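(R)-specific secondary-alkylsulfatase (Pseudomonas sp., PDB 4AXH) hydrolyses (R)-configured secondary alkyl sulfates with strict inversion at carbon, yielding (S)-alcohols and sulfate, as a zinc-dependent homodimer of the metallo-beta-lactamase superfamily. Local coordinates at residues D349-I352 with P358-G361; R382-M387 with Q429-F434; G390-E395 with F434-P439; M551-L556 with Q581-T586; W574-L579 with P612-I617. All coordinates share one frame; numbering follows the deposited sequence.

Contact 1 (D349-I352 with P358-G361); sequences DVLI and PVWG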
# COMPACT_ATOMS: atom_id res chain seq x y z
N ASP A 349 -5.69 35.74 4.21
CA ASP A 349 -5.98 36.33 5.52
C ASP A 349 -6.63 35.33 6.45
O ASP A 349 -6.42 35.38 7.65
CB ASP A 349 -6.86 37.59 5.39
CG ASP A 349 -6.20 38.80 4.73
OD1 ASP A 349 -4.94 38.79 4.54
OD2 ASP A 349 -6.93 39.77 4.40
N VAL A 350 -7.47 34.46 5.92
CA VAL A 350 -8.16 33.45 6.70
C VAL A 350 -8.25 32.20 5.91
O VAL A 350 -8.68 32.23 4.76
CB VAL A 350 -9.53 33.90 7.28
CG1 VAL A 350 -10.25 34.86 6.35
CG2 VAL A 350 -10.41 32.71 7.68
N LEU A 351 -7.81 31.09 6.49
CA LEU A 351 -7.87 29.77 5.89
C LEU A 351 -9.18 29.10 6.34
O LEU A 351 -9.50 29.12 7.52
CB LEU A 351 -6.66 28.94 6.32
CG LEU A 351 -6.59 27.51 5.83
CD1 LEU A 351 -5.19 27.14 5.50
CD2 LEU A 351 -7.07 26.54 6.88
N ILE A 352 -9.94 28.53 5.39
CA ILE A 352 -11.17 27.78 5.73
C ILE A 352 -11.05 26.31 5.29
O ILE A 352 -10.21 25.96 4.46
CB ILE A 352 -12.50 28.45 5.33
CG1 ILE A 352 -12.67 28.55 3.81
CG2 ILE A 352 -12.67 29.83 6.06
CD1 ILE A 352 -14.05 28.73 3.35
N PRO A 358 -12.07 27.85 11.04
CA PRO A 358 -11.05 28.54 10.25
C PRO A 358 -9.85 29.03 11.06
O PRO A 358 -9.96 29.18 12.25
CB PRO A 358 -11.83 29.76 9.69
CG PRO A 358 -13.27 29.56 10.06
CD PRO A 358 -13.21 28.75 11.30
N VAL A 359 -8.70 29.28 10.44
CA VAL A 359 -7.56 29.88 11.13
C VAL A 359 -7.40 31.30 10.57
O VAL A 359 -7.34 31.45 9.36
CB VAL A 359 -6.26 29.03 11.19
CG1 VAL A 359 -5.73 28.69 9.81
CG2 VAL A 359 -5.18 29.72 12.04
N TRP A 360 -7.42 32.33 11.42
CA TRP A 360 -7.38 33.74 11.00
C TRP A 360 -6.01 34.39 11.08
O TRP A 360 -5.24 34.08 11.99
CB TRP A 360 -8.37 34.61 11.81
CG TRP A 360 -9.67 33.96 12.18
CD1 TRP A 360 -9.87 33.05 13.17
CD2 TRP A 360 -10.93 34.10 11.51
NE1 TRP A 360 -11.17 32.62 13.18
CE2 TRP A 360 -11.87 33.31 12.21
CE3 TRP A 360 -11.39 34.88 10.42
CZ2 TRP A 360 -13.21 33.22 11.84
CZ3 TRP A 360 -12.73 34.79 10.05
CH2 TRP A 360 -13.61 33.95 10.73
N GLY A 361 -5.75 35.33 10.18
CA GLY A 361 -4.51 36.10 10.14
C GLY A 361 -3.43 35.39 9.37
O GLY A 361 -3.10 34.25 9.69

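Contact 2 (R382-M387 with Q429-F434); sequences RALNLM and QRYLGF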
# COMPACT_ATOMS: atom_id res chain seq x y z
N ARG A 382 10.83 10.34 8.50
CA ARG A 382 11.35 9.71 9.72
C ARG A 382 11.21 8.20 9.63
O ARG A 382 12.15 7.48 9.99
CB ARG A 382 10.69 10.27 10.98
CG ARG A 382 11.05 9.55 12.31
CD ARG A 382 12.02 10.32 13.20
NE ARG A 382 13.41 10.12 12.80
CZ ARG A 382 14.33 9.60 13.59
NH1 ARG A 382 14.04 9.25 14.83
NH2 ARG A 382 15.57 9.43 13.14
N ALA A 383 10.05 7.71 9.15
CA ALA A 383 9.80 6.30 8.98
C ALA A 383 10.84 5.71 8.03
O ALA A 383 11.52 4.75 8.43
CB ALA A 383 8.37 6.07 8.46
N LEU A 384 11.04 6.32 6.83
CA LEU A 384 12.03 5.88 5.83
C LEU A 384 13.44 5.87 6.44
O LEU A 384 14.23 4.96 6.18
CB LEU A 384 11.99 6.81 4.62
CG LEU A 384 11.53 6.27 3.24
CD1 LEU A 384 10.92 4.88 3.33
CD2 LEU A 384 10.62 7.27 2.53
N ASN A 385 13.73 6.86 7.31
CA ASN A 385 15.00 6.95 8.03
C ASN A 385 15.17 5.70 8.92
O ASN A 385 16.12 4.95 8.74
CB ASN A 385 15.07 8.24 8.86
CG ASN A 385 16.38 8.43 9.59
OD1 ASN A 385 16.54 8.02 10.75
ND2 ASN A 385 17.35 9.05 8.93
N LEU A 386 14.21 5.46 9.83
CA LEU A 386 14.23 4.34 10.76
C LEU A 386 14.16 2.96 10.07
O LEU A 386 14.77 2.02 10.57
CB LEU A 386 13.18 4.50 11.85
CG LEU A 386 13.36 5.68 12.81
CD1 LEU A 386 12.16 5.78 13.78
CD2 LEU A 386 14.64 5.52 13.68
N MET A 387 13.47 2.85 8.90
CA MET A 387 13.38 1.62 8.10
C MET A 387 14.81 1.25 7.63
O MET A 387 15.25 0.12 7.82
CB MET A 387 12.46 1.84 6.87
CG MET A 387 10.96 1.74 7.16
SD MET A 387 9.98 1.89 5.61
CE MET A 387 9.00 3.29 5.99
N GLN A 429 4.21 -0.18 5.81
CA GLN A 429 3.34 -0.98 4.93
C GLN A 429 3.46 -0.50 3.47
O GLN A 429 3.70 -1.31 2.56
CB GLN A 429 1.86 -0.91 5.40
CG GLN A 429 0.84 -1.44 4.37
CD GLN A 429 -0.61 -1.11 4.69
OE1 GLN A 429 -1.08 -1.26 5.82
NE2 GLN A 429 -1.37 -0.71 3.67
N ARG A 430 3.28 0.83 3.24
CA ARG A 430 3.37 1.42 1.91
C ARG A 430 4.70 1.14 1.17
O ARG A 430 4.66 0.76 0.01
CB ARG A 430 2.93 2.91 1.90
CG ARG A 430 3.76 3.84 1.02
CD ARG A 430 2.99 4.82 0.17
NE ARG A 430 3.95 5.53 -0.68
CZ ARG A 430 3.75 5.91 -1.93
NH1 ARG A 430 2.58 5.68 -2.52
NH2 ARG A 430 4.71 6.52 -2.62
N TYR A 431 5.85 1.28 1.84
CA TYR A 431 7.16 1.09 1.21
C TYR A 431 7.70 -0.33 1.31
O TYR A 431 8.49 -0.73 0.46
CB TYR A 431 8.22 2.08 1.77
CG TYR A 431 8.05 3.51 1.33
CD1 TYR A 431 8.48 3.93 0.08
CD2 TYR A 431 7.47 4.45 2.17
CE1 TYR A 431 8.30 5.26 -0.34
CE2 TYR A 431 7.32 5.79 1.78
CZ TYR A 431 7.75 6.19 0.53
OH TYR A 431 7.55 7.51 0.13
N LEU A 432 7.35 -1.06 2.38
CA LEU A 432 7.87 -2.42 2.56
C LEU A 432 6.77 -3.52 2.64
O LEU A 432 6.93 -4.59 2.04
CB LEU A 432 8.88 -2.52 3.71
CG LEU A 432 10.12 -1.58 3.62
CD1 LEU A 432 10.99 -1.67 4.87
CD2 LEU A 432 10.97 -1.83 2.38
N GLY A 433 5.69 -3.24 3.36
CA GLY A 433 4.60 -4.19 3.50
C GLY A 433 4.45 -4.76 4.89
O GLY A 433 5.27 -4.48 5.77
N PHE A 434 3.39 -5.58 5.09
CA PHE A 434 3.02 -6.15 6.38
C PHE A 434 4.11 -7.00 7.00
O PHE A 434 4.15 -7.14 8.23
CB PHE A 434 1.70 -6.95 6.27
CG PHE A 434 1.83 -8.33 5.66
CD1 PHE A 434 1.76 -8.51 4.28
CD2 PHE A 434 2.08 -9.44 6.46
CE1 PHE A 434 1.95 -9.77 3.72
CE2 PHE A 434 2.29 -10.71 5.90
CZ PHE A 434 2.20 -10.86 4.53

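Contact 3 (G390-E395 with F434-P439); sequences GLTLHE and FYDGNP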
# COMPACT_ATOMS: atom_id res chain seq x y z
N GLY A 390 17.04 -0.31 9.98
CA GLY A 390 16.61 -1.66 10.30
C GLY A 390 15.47 -1.83 11.24
O GLY A 390 15.21 -2.95 11.70
N LEU A 391 14.78 -0.73 11.57
CA LEU A 391 13.61 -0.79 12.45
C LEU A 391 12.39 -1.35 11.72
O LEU A 391 12.23 -1.13 10.51
CB LEU A 391 13.29 0.59 13.08
CG LEU A 391 13.94 0.90 14.44
CD1 LEU A 391 15.33 1.48 14.27
CD2 LEU A 391 13.11 1.86 15.21
N THR A 392 11.58 -2.13 12.44
CA THR A 392 10.36 -2.75 11.92
C THR A 392 9.12 -1.95 12.34
O THR A 392 9.16 -1.25 13.34
CB THR A 392 10.33 -4.27 12.24
OG1 THR A 392 10.40 -4.49 13.65
CG2 THR A 392 11.45 -5.03 11.57
N LEU A 393 8.03 -2.03 11.57
CA LEU A 393 6.79 -1.27 11.78
C LEU A 393 6.42 -0.92 13.21
O LEU A 393 6.14 0.25 13.48
CB LEU A 393 5.61 -1.84 10.99
CG LEU A 393 4.82 -3.03 11.53
CD1 LEU A 393 3.41 -3.00 10.99
CD2 LEU A 393 5.49 -4.35 11.21
N HIS A 394 6.44 -1.91 14.12
CA HIS A 394 6.08 -1.71 15.53
C HIS A 394 7.16 -1.08 16.34
O HIS A 394 6.85 -0.36 17.30
CB HIS A 394 5.59 -3.00 16.16
CG HIS A 394 4.42 -3.57 15.44
ND1 HIS A 394 3.25 -2.86 15.33
CD2 HIS A 394 4.29 -4.75 14.79
CE1 HIS A 394 2.45 -3.62 14.59
NE2 HIS A 394 3.03 -4.77 14.27
N GLU A 395 8.43 -1.37 15.99
CA GLU A 395 9.65 -0.82 16.60
C GLU A 395 9.61 0.69 16.33
O GLU A 395 9.81 1.45 17.28
CB GLU A 395 10.90 -1.43 15.95
CG GLU A 395 11.84 -2.15 16.88
CD GLU A 395 12.53 -3.36 16.26
OE1 GLU A 395 13.16 -3.21 15.19
OE2 GLU A 395 12.44 -4.47 16.85
N PHE A 434 3.39 -5.58 5.09
CA PHE A 434 3.02 -6.15 6.38
C PHE A 434 4.11 -7.00 7.00
O PHE A 434 4.15 -7.14 8.23
CB PHE A 434 1.70 -6.95 6.27
CG PHE A 434 1.83 -8.33 5.66
CD1 PHE A 434 1.76 -8.51 4.28
CD2 PHE A 434 2.08 -9.44 6.46
CE1 PHE A 434 1.95 -9.77 3.72
CE2 PHE A 434 2.29 -10.71 5.90
CZ PHE A 434 2.20 -10.86 4.53
N TYR A 435 4.94 -7.64 6.16
CA TYR A 435 5.99 -8.57 6.60
C TYR A 435 7.25 -7.82 7.01
O TYR A 435 7.78 -7.05 6.21
CB TYR A 435 6.25 -9.61 5.49
CG TYR A 435 7.44 -10.51 5.72
CD1 TYR A 435 7.50 -11.34 6.84
CD2 TYR A 435 8.49 -10.56 4.80
CE1 TYR A 435 8.60 -12.17 7.06
CE2 TYR A 435 9.57 -11.42 4.99
CZ TYR A 435 9.63 -12.22 6.13
OH TYR A 435 10.69 -13.05 6.36
N ASP A 436 7.71 -8.05 8.25
CA ASP A 436 8.86 -7.34 8.83
C ASP A 436 10.27 -7.73 8.36
O ASP A 436 11.23 -7.01 8.66
CB ASP A 436 8.76 -7.24 10.37
CG ASP A 436 8.90 -8.54 11.15
OD1 ASP A 436 9.07 -9.61 10.52
OD2 ASP A 436 8.87 -8.49 12.41
N GLY A 437 10.38 -8.81 7.60
CA GLY A 437 11.65 -9.32 7.09
C GLY A 437 12.16 -10.53 7.85
O GLY A 437 12.84 -11.37 7.26
N ASN A 438 11.83 -10.61 9.16
CA ASN A 438 12.17 -11.69 10.09
C ASN A 438 11.40 -12.96 9.68
O ASN A 438 10.17 -12.97 9.74
CB ASN A 438 11.84 -11.29 11.54
CG ASN A 438 12.16 -12.31 12.63
OD1 ASN A 438 12.56 -13.47 12.37
ND2 ASN A 438 11.98 -11.90 13.89
N PRO A 439 12.10 -14.05 9.31
CA PRO A 439 11.38 -15.25 8.85
C PRO A 439 10.44 -15.90 9.87
O PRO A 439 9.51 -16.59 9.45
CB PRO A 439 12.49 -16.18 8.37
CG PRO A 439 13.64 -15.28 8.09
CD PRO A 439 13.56 -14.22 9.15

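Contact 4 (M551-L556 with Q581-T586); sequences MFFDLL and QDIALT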
# COMPACT_ATOMS: atom_id res chain seq x y z
N MET A 551 -17.96 -2.32 -13.58
CA MET A 551 -17.88 -2.20 -12.12
C MET A 551 -18.74 -3.26 -11.48
O MET A 551 -18.29 -3.93 -10.54
CB MET A 551 -18.33 -0.80 -11.67
CG MET A 551 -17.23 0.21 -11.74
SD MET A 551 -17.82 1.90 -11.80
CE MET A 551 -16.37 2.69 -12.58
N PHE A 552 -19.96 -3.45 -12.01
CA PHE A 552 -20.89 -4.47 -11.55
C PHE A 552 -20.31 -5.89 -11.77
O PHE A 552 -20.47 -6.75 -10.90
CB PHE A 552 -22.25 -4.29 -12.23
CG PHE A 552 -23.21 -5.45 -12.05
CD1 PHE A 552 -23.87 -5.65 -10.84
CD2 PHE A 552 -23.45 -6.34 -13.09
CE1 PHE A 552 -24.74 -6.74 -10.67
CE2 PHE A 552 -24.33 -7.42 -12.92
CZ PHE A 552 -24.97 -7.61 -11.71
N PHE A 553 -19.64 -6.13 -12.92
CA PHE A 553 -19.08 -7.45 -13.18
C PHE A 553 -17.87 -7.81 -12.30
O PHE A 553 -17.71 -8.98 -11.93
CB PHE A 553 -18.86 -7.72 -14.68
CG PHE A 553 -20.15 -7.84 -15.47
CD1 PHE A 553 -21.14 -8.75 -15.09
CD2 PHE A 553 -20.37 -7.06 -16.60
CE1 PHE A 553 -22.34 -8.84 -15.80
CE2 PHE A 553 -21.56 -7.17 -17.32
CZ PHE A 553 -22.54 -8.04 -16.91
N ASP A 554 -17.09 -6.78 -11.89
CA ASP A 554 -15.95 -6.90 -10.99
C ASP A 554 -16.45 -7.35 -9.60
O ASP A 554 -15.81 -8.17 -8.92
CB ASP A 554 -15.16 -5.57 -10.94
CG ASP A 554 -14.23 -5.30 -12.13
OD1 ASP A 554 -13.88 -6.28 -12.86
OD2 ASP A 554 -13.80 -4.13 -12.30
N LEU A 555 -17.66 -6.89 -9.23
CA LEU A 555 -18.37 -7.26 -8.01
C LEU A 555 -18.76 -8.73 -8.10
O LEU A 555 -18.64 -9.44 -7.11
CB LEU A 555 -19.64 -6.43 -7.91
CG LEU A 555 -19.81 -5.53 -6.71
CD1 LEU A 555 -19.17 -4.18 -6.95
CD2 LEU A 555 -21.32 -5.38 -6.42
N LEU A 556 -19.24 -9.17 -9.29
CA LEU A 556 -19.64 -10.56 -9.53
C LEU A 556 -18.44 -11.50 -9.49
O LEU A 556 -18.56 -12.59 -8.94
CB LEU A 556 -20.43 -10.72 -10.84
CG LEU A 556 -21.77 -9.96 -10.98
CD1 LEU A 556 -22.59 -10.54 -12.11
CD2 LEU A 556 -22.61 -10.03 -9.71
N GLN A 581 -22.30 -0.57 -25.60
CA GLN A 581 -21.16 -1.24 -24.99
C GLN A 581 -21.33 -2.77 -24.92
O GLN A 581 -22.34 -3.28 -24.44
CB GLN A 581 -20.87 -0.65 -23.60
CG GLN A 581 -19.42 -0.81 -23.16
CD GLN A 581 -19.31 -1.28 -21.74
OE1 GLN A 581 -19.51 -0.52 -20.78
NE2 GLN A 581 -18.98 -2.56 -21.56
N ASP A 582 -20.30 -3.48 -25.37
CA ASP A 582 -20.24 -4.93 -25.40
C ASP A 582 -19.19 -5.42 -24.42
O ASP A 582 -18.07 -4.93 -24.42
CB ASP A 582 -19.93 -5.42 -26.82
CG ASP A 582 -21.04 -5.12 -27.81
OD1 ASP A 582 -21.03 -4.01 -28.40
OD2 ASP A 582 -21.93 -5.98 -27.98
N ILE A 583 -19.56 -6.38 -23.58
CA ILE A 583 -18.64 -6.92 -22.59
C ILE A 583 -18.63 -8.45 -22.65
O ILE A 583 -19.68 -9.07 -22.65
CB ILE A 583 -18.82 -6.26 -21.17
CG1 ILE A 583 -17.89 -6.84 -20.07
CG2 ILE A 583 -20.27 -6.10 -20.71
CD1 ILE A 583 -18.25 -8.19 -19.46
N ALA A 584 -17.43 -9.04 -22.73
CA ALA A 584 -17.26 -10.48 -22.83
C ALA A 584 -16.73 -11.14 -21.55
O ALA A 584 -15.53 -11.07 -21.26
CB ALA A 584 -16.37 -10.82 -24.03
N LEU A 585 -17.63 -11.80 -20.80
CA LEU A 585 -17.26 -12.54 -19.59
C LEU A 585 -16.73 -13.89 -19.96
O LEU A 585 -17.08 -14.43 -21.01
CB LEU A 585 -18.44 -12.75 -18.63
CG LEU A 585 -19.08 -11.57 -17.92
CD1 LEU A 585 -20.14 -12.07 -16.95
CD2 LEU A 585 -18.05 -10.79 -17.14
N THR A 586 -15.91 -14.45 -19.08
CA THR A 586 -15.33 -15.79 -19.18
C THR A 586 -15.16 -16.38 -17.78
O THR A 586 -14.60 -15.71 -16.91
CB THR A 586 -14.08 -15.89 -20.11
OG1 THR A 586 -13.12 -16.80 -19.56
CG2 THR A 586 -13.43 -14.53 -20.44

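Contact 5 (W574-L579 with P612-I617); sequences WVFEDL and PTLDQI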
# COMPACT_ATOMS: atom_id res chain seq x y z
N TRP A 574 -22.33 -9.99 -23.18
CA TRP A 574 -23.32 -9.07 -22.65
C TRP A 574 -23.33 -7.86 -23.57
O TRP A 574 -22.26 -7.34 -23.92
CB TRP A 574 -22.96 -8.66 -21.21
CG TRP A 574 -23.11 -9.75 -20.20
CD1 TRP A 574 -22.27 -10.80 -19.98
CD2 TRP A 574 -24.16 -9.86 -19.23
NE1 TRP A 574 -22.75 -11.59 -18.96
CE2 TRP A 574 -23.90 -11.02 -18.46
CE3 TRP A 574 -25.29 -9.08 -18.92
CZ2 TRP A 574 -24.73 -11.44 -17.42
CZ3 TRP A 574 -26.12 -9.50 -17.89
CH2 TRP A 574 -25.84 -10.67 -17.16
N VAL A 575 -24.53 -7.45 -24.02
CA VAL A 575 -24.69 -6.32 -24.92
C VAL A 575 -25.71 -5.36 -24.41
O VAL A 575 -26.85 -5.74 -24.14
CB VAL A 575 -24.76 -6.64 -26.45
CG1 VAL A 575 -24.71 -8.14 -26.75
CG2 VAL A 575 -25.93 -5.96 -27.16
N PHE A 576 -25.28 -4.12 -24.21
CA PHE A 576 -26.09 -3.05 -23.66
C PHE A 576 -26.40 -2.02 -24.74
O PHE A 576 -25.58 -1.15 -25.04
CB PHE A 576 -25.39 -2.42 -22.44
CG PHE A 576 -25.23 -3.34 -21.25
CD1 PHE A 576 -24.12 -4.18 -21.14
CD2 PHE A 576 -26.17 -3.34 -20.23
CE1 PHE A 576 -23.97 -5.01 -20.03
CE2 PHE A 576 -26.01 -4.18 -19.12
CZ PHE A 576 -24.91 -5.01 -19.02
N GLU A 577 -27.59 -2.15 -25.33
CA GLU A 577 -28.10 -1.31 -26.43
C GLU A 577 -28.14 0.19 -26.11
O GLU A 577 -27.76 1.00 -26.96
CB GLU A 577 -29.46 -1.83 -26.96
CG GLU A 577 -30.50 -2.17 -25.89
CD GLU A 577 -31.05 -3.60 -25.83
OE1 GLU A 577 -30.34 -4.54 -26.25
OE2 GLU A 577 -32.18 -3.77 -25.32
N ASP A 578 -28.57 0.54 -24.89
CA ASP A 578 -28.66 1.92 -24.42
C ASP A 578 -27.27 2.55 -24.19
O ASP A 578 -27.15 3.78 -24.19
CB ASP A 578 -29.49 1.98 -23.12
CG ASP A 578 -28.83 1.33 -21.92
OD1 ASP A 578 -28.27 0.21 -22.08
OD2 ASP A 578 -28.85 1.93 -20.82
N LEU A 579 -26.24 1.71 -23.97
CA LEU A 579 -24.86 2.11 -23.68
C LEU A 579 -23.93 1.96 -24.86
O LEU A 579 -22.79 2.44 -24.77
CB LEU A 579 -24.31 1.23 -22.54
CG LEU A 579 -24.54 1.69 -21.12
CD1 LEU A 579 -24.49 0.51 -20.19
CD2 LEU A 579 -23.48 2.69 -20.70
N PRO A 612 -30.59 0.27 -17.22
CA PRO A 612 -31.69 0.32 -16.24
C PRO A 612 -32.30 -1.05 -15.88
O PRO A 612 -32.63 -1.25 -14.71
CB PRO A 612 -32.71 1.30 -16.86
CG PRO A 612 -32.31 1.46 -18.28
CD PRO A 612 -30.85 1.18 -18.36
N THR A 613 -32.36 -2.01 -16.85
CA THR A 613 -32.86 -3.37 -16.59
C THR A 613 -31.83 -4.15 -15.78
O THR A 613 -32.22 -4.81 -14.81
CB THR A 613 -33.37 -4.11 -17.84
OG1 THR A 613 -32.29 -4.56 -18.65
CG2 THR A 613 -34.39 -3.31 -18.66
N LEU A 614 -30.52 -4.04 -16.12
CA LEU A 614 -29.42 -4.70 -15.38
C LEU A 614 -29.47 -4.24 -13.94
O LEU A 614 -29.36 -5.07 -13.04
CB LEU A 614 -28.03 -4.37 -15.98
CG LEU A 614 -26.80 -4.97 -15.27
CD1 LEU A 614 -26.50 -6.40 -15.74
CD2 LEU A 614 -25.58 -4.10 -15.45
N ASP A 615 -29.70 -2.92 -13.73
CA ASP A 615 -29.81 -2.27 -12.43
C ASP A 615 -30.93 -2.88 -11.60
O ASP A 615 -30.72 -3.15 -10.42
CB ASP A 615 -30.02 -0.75 -12.60
CG ASP A 615 -28.81 0.05 -13.08
OD1 ASP A 615 -27.69 -0.20 -12.57
OD2 ASP A 615 -29.01 0.97 -13.90
N GLN A 616 -32.10 -3.14 -12.23
CA GLN A 616 -33.27 -3.76 -11.59
C GLN A 616 -32.98 -5.18 -11.11
O GLN A 616 -33.42 -5.55 -10.02
CB GLN A 616 -34.48 -3.75 -12.53
CG GLN A 616 -35.23 -2.43 -12.53
CD GLN A 616 -36.42 -2.53 -13.43
OE1 GLN A 616 -37.48 -3.04 -13.04
NE2 GLN A 616 -36.27 -2.07 -14.67
N ILE A 617 -32.23 -5.97 -11.91
CA ILE A 617 -31.82 -7.35 -11.57
C ILE A 617 -30.76 -7.30 -10.46
O ILE A 617 -30.79 -8.14 -9.56
CB ILE A 617 -31.34 -8.17 -12.81
CG1 ILE A 617 -32.44 -8.24 -13.87
CG2 ILE A 617 -30.88 -9.58 -12.43
CD1 ILE A 617 -31.93 -8.16 -15.28

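Contact 1 (D349-I352 with P358-G361)
Val350 and Trp360 lie side by side and point the same way from facing strands of a short antiparallel beta hairpin, which forms one margin of the six-stranded sheet in the metallo-beta-lactamase domain. They are a non-hydrogen-bonded pair. Val350 turns CG2 anti to its own N and thereby brings this methyl obliquely to the benzo part of the indole, with CG2 3.6 Å from Trp360 CE3. Pro358 CB lies on the same side of the ring plane, somewhat higher above it, and Arg65 makes a cation-pi contact with the indole.

Leu351 and Val359, a hydrogen-bonded pair, send their side chains to the other face of the sheet, where helix 362-388 receives both. There Val359 CG1 meets Leu351 CB at 3.6 Å. At the turn end Ile352 directs CG2 across to Pro358 CB, 3.7 Å away, while the rest of its side chain leads away from the hairpin. The five residues of the turn include the zinc ligand His355, so the paired strands frame a loop that feeds the metal site. Two reciprocal bonds hold the central pair: Leu351 N to Val359 O at 2.9 Å, and Val359 N to Leu351 O at 3.0 Å.

Contact 2 (R382-M387 with Q429-F434)
The phenol ring of Tyr431 carries Leu384 on one face and the aliphatic CG of its own neighbour Arg430 on the opposite one. Leu384 approaches with both methyls. CD1 makes a CH-pi contact over the ring, 3.9 Å from the centroid of Tyr431 and 20° off the normal, whereas CD2 reaches farther along, to 3.7 Å from Tyr431 CZ. The leucine side chain stands at about a right angle to that of the tyrosine, so its fork lies over the ring from the CG end to the hydroxyl end. At that far end Tyr431 OH is hydrogen-bonded to Asn380 OD1, one turn before Leu384 on the same helix, which fixes the ring at its polar end as well as across its face.

The long helix 362-388 here packs against the last turn of helix 420-431, which belongs to the alkylsulfatase dimerisation region. One turn after Leu384, Met387 takes up the contact. Its chain runs extended to SD (chi2 -176°) and slides past Leu432 in the opposite direction, bringing SD to 3.8 Å from Leu432 CD1. The same sulfur lies 4.2 Å from Tyr431 CB. The helix ends at Tyr431; from Leu432 the chain continues through Gly433 into the subunit interface, where Phe434 N donates to Gln429 OE1 of the second subunit, and Gln429 OE1 accepts from Phe434 N of that subunit.

Contact 3 (G390-E395 with F434-P439)
Thr392 meets Asp436 where the connection between helices 362-388 and 393-400 passes an Asx turn in the loop after helix 420-431, a contact within the dimerisation region. The threonine uses its methyl. With OG1 placed between the backbone N and the carbonyl carbon (chi1 59°), CG2 falls beside the backbone N and faces the loop. It lies 3.5 Å from Asp436 O, and its apolar approach to the aspartate's inner carbon brings it to 3.7 Å from Asp436 CB. Glu395 OE1 accepts a weak bond from Thr392 N at 3.4 Å.

Leu393 adds a looser touch: its side chain starts out to one side, yet its end comes nearer the loop, and CD2 comes within 4.3 Å of Phe434 O. Tyr428 of helix 420-431 touches Thr392, Leu393 and Asp436 alike. On the helix side, Gly390 closes the preceding helix in a Schellman motif, with positive phi. Phe434 starts its side chain away from the 390-395 segment and packs on Leu320 of the second subunit.

Asp436 holds CG between its N and carbonyl carbon too (chi1 69°), which carries the carboxylate back over its own loop. There Asn438 N donates to Asp436 OD1 at 3.2 Å, arriving from above the carboxylate plane, 52° out of it.

Contact 4 (M551-L556 with Q581-T586)
Phe553 reaches from its helix onto the neighbouring strand and meets Ile583 and Leu585 there, the three residues that make up nearly all of the buried surface. Its CG stands anti to the carbonyl carbon (chi1 -68°), a setting that sends the ring out from helix 549-559 toward the strand. The two aliphatic partners lie on one side of the ring plane. Ile583 sits toward CD2 and CE2, with its CD1 3.7 Å from Phe553 CD2 and the branch methyl CG2 3.8 Å from Phe553 CE2. Leu585 sits toward the CD1 and CG end, its CD1 3.9 Å from Phe553 CD1 and its CD2 4.0 Å from Phe553 CG.

Both approach the ring at a slant, and the side chain of Leu585 stands roughly at right angles to that of the phenylalanine. Ile583 carries CG1 toward the helix, anti to its N (chi1 178°), and the bend at chi2 brings CD1 to the ring. The opposite side of the Phe553 ring carries CD2 of the adjacent Phe552. Trp574, on the next strand, meets Phe553 with the ring planes at about 55°, and Gln594 on the strand at the other flank touches all three residues.

Spacing by two along the strand puts Ile583 and Leu585 on the same face of the sheet, while Ala584 between them is on the other. The result is the hydrophobic seam between a helix and one face of a mixed five-stranded sheet, the alpha/beta layering of the SCP2-like C-terminal domain.

Contact 5 (W574-L579 with P612-I617)
Leu614 extends from helix 611-618 onto Phe576 and Trp574 of strand 570-576, a helix-on-sheet contact in the SCP2-like C-terminal domain. Apolar packing makes up most of it. Leu614 sets CG anti to its backbone N (chi1 179°), which carries the forked end toward the two aromatics, CD1 reaching both and CD2 meeting Phe576. CD2 is 3.7 Å from Phe576 CE2, and CD1 is 3.8 Å from Trp574 CZ3. The leucine stands at about a right angle to both aromatic side chains. Its CB, nearer the helix, lies in the plane of the Phe576 ring at the edge, 3.7 Å from CE2 of that residue.

Trp574 and Phe576, two residues apart, project from the same face of the strand, while Val575 is on the other face of the sheet. Leu609, on the neighbouring parallel strand 605-609, touches Trp574, Phe576 and Leu614, so the strand that leads into the helix helps to line the same core. Phe552 of helix 549-559 also packs on Leu614.

At the exposed end, where the chain turns after the strand, Asp578 approaches Pro612. Asp578 places its carboxylate between its own N and carbonyl carbon (chi1 68°), and OD1 accepts a hydrogen bond from the backbone N of Lys611, the first residue of the helix. Its other oxygen, Asp578 OD2, comes to 3.3 Å from Pro612 CD.

Along the chain the contacts run from the metallo-beta-lactamase domain through the dimerisation region to the C-terminal domain. Contact 1 closes before the rest begin; its hairpin leads into helix 362-388, whose far end carries contact 2, centres about 34 Å apart. Contacts 2 and 3 interleave in sequence, share Phe434 and have centres about 9 Å apart. Both touch the second subunit, so they belong to the homodimer interface. Contacts 4 and 5 interleave likewise, about 11 Å between centres, on adjacent strands 570-576 and 581-588 of one sheet. The centres of contacts 1 and 4 are about 48 Å apart, on opposite sides of the chain's centre, and both C-terminal contacts are remote from the zinc site.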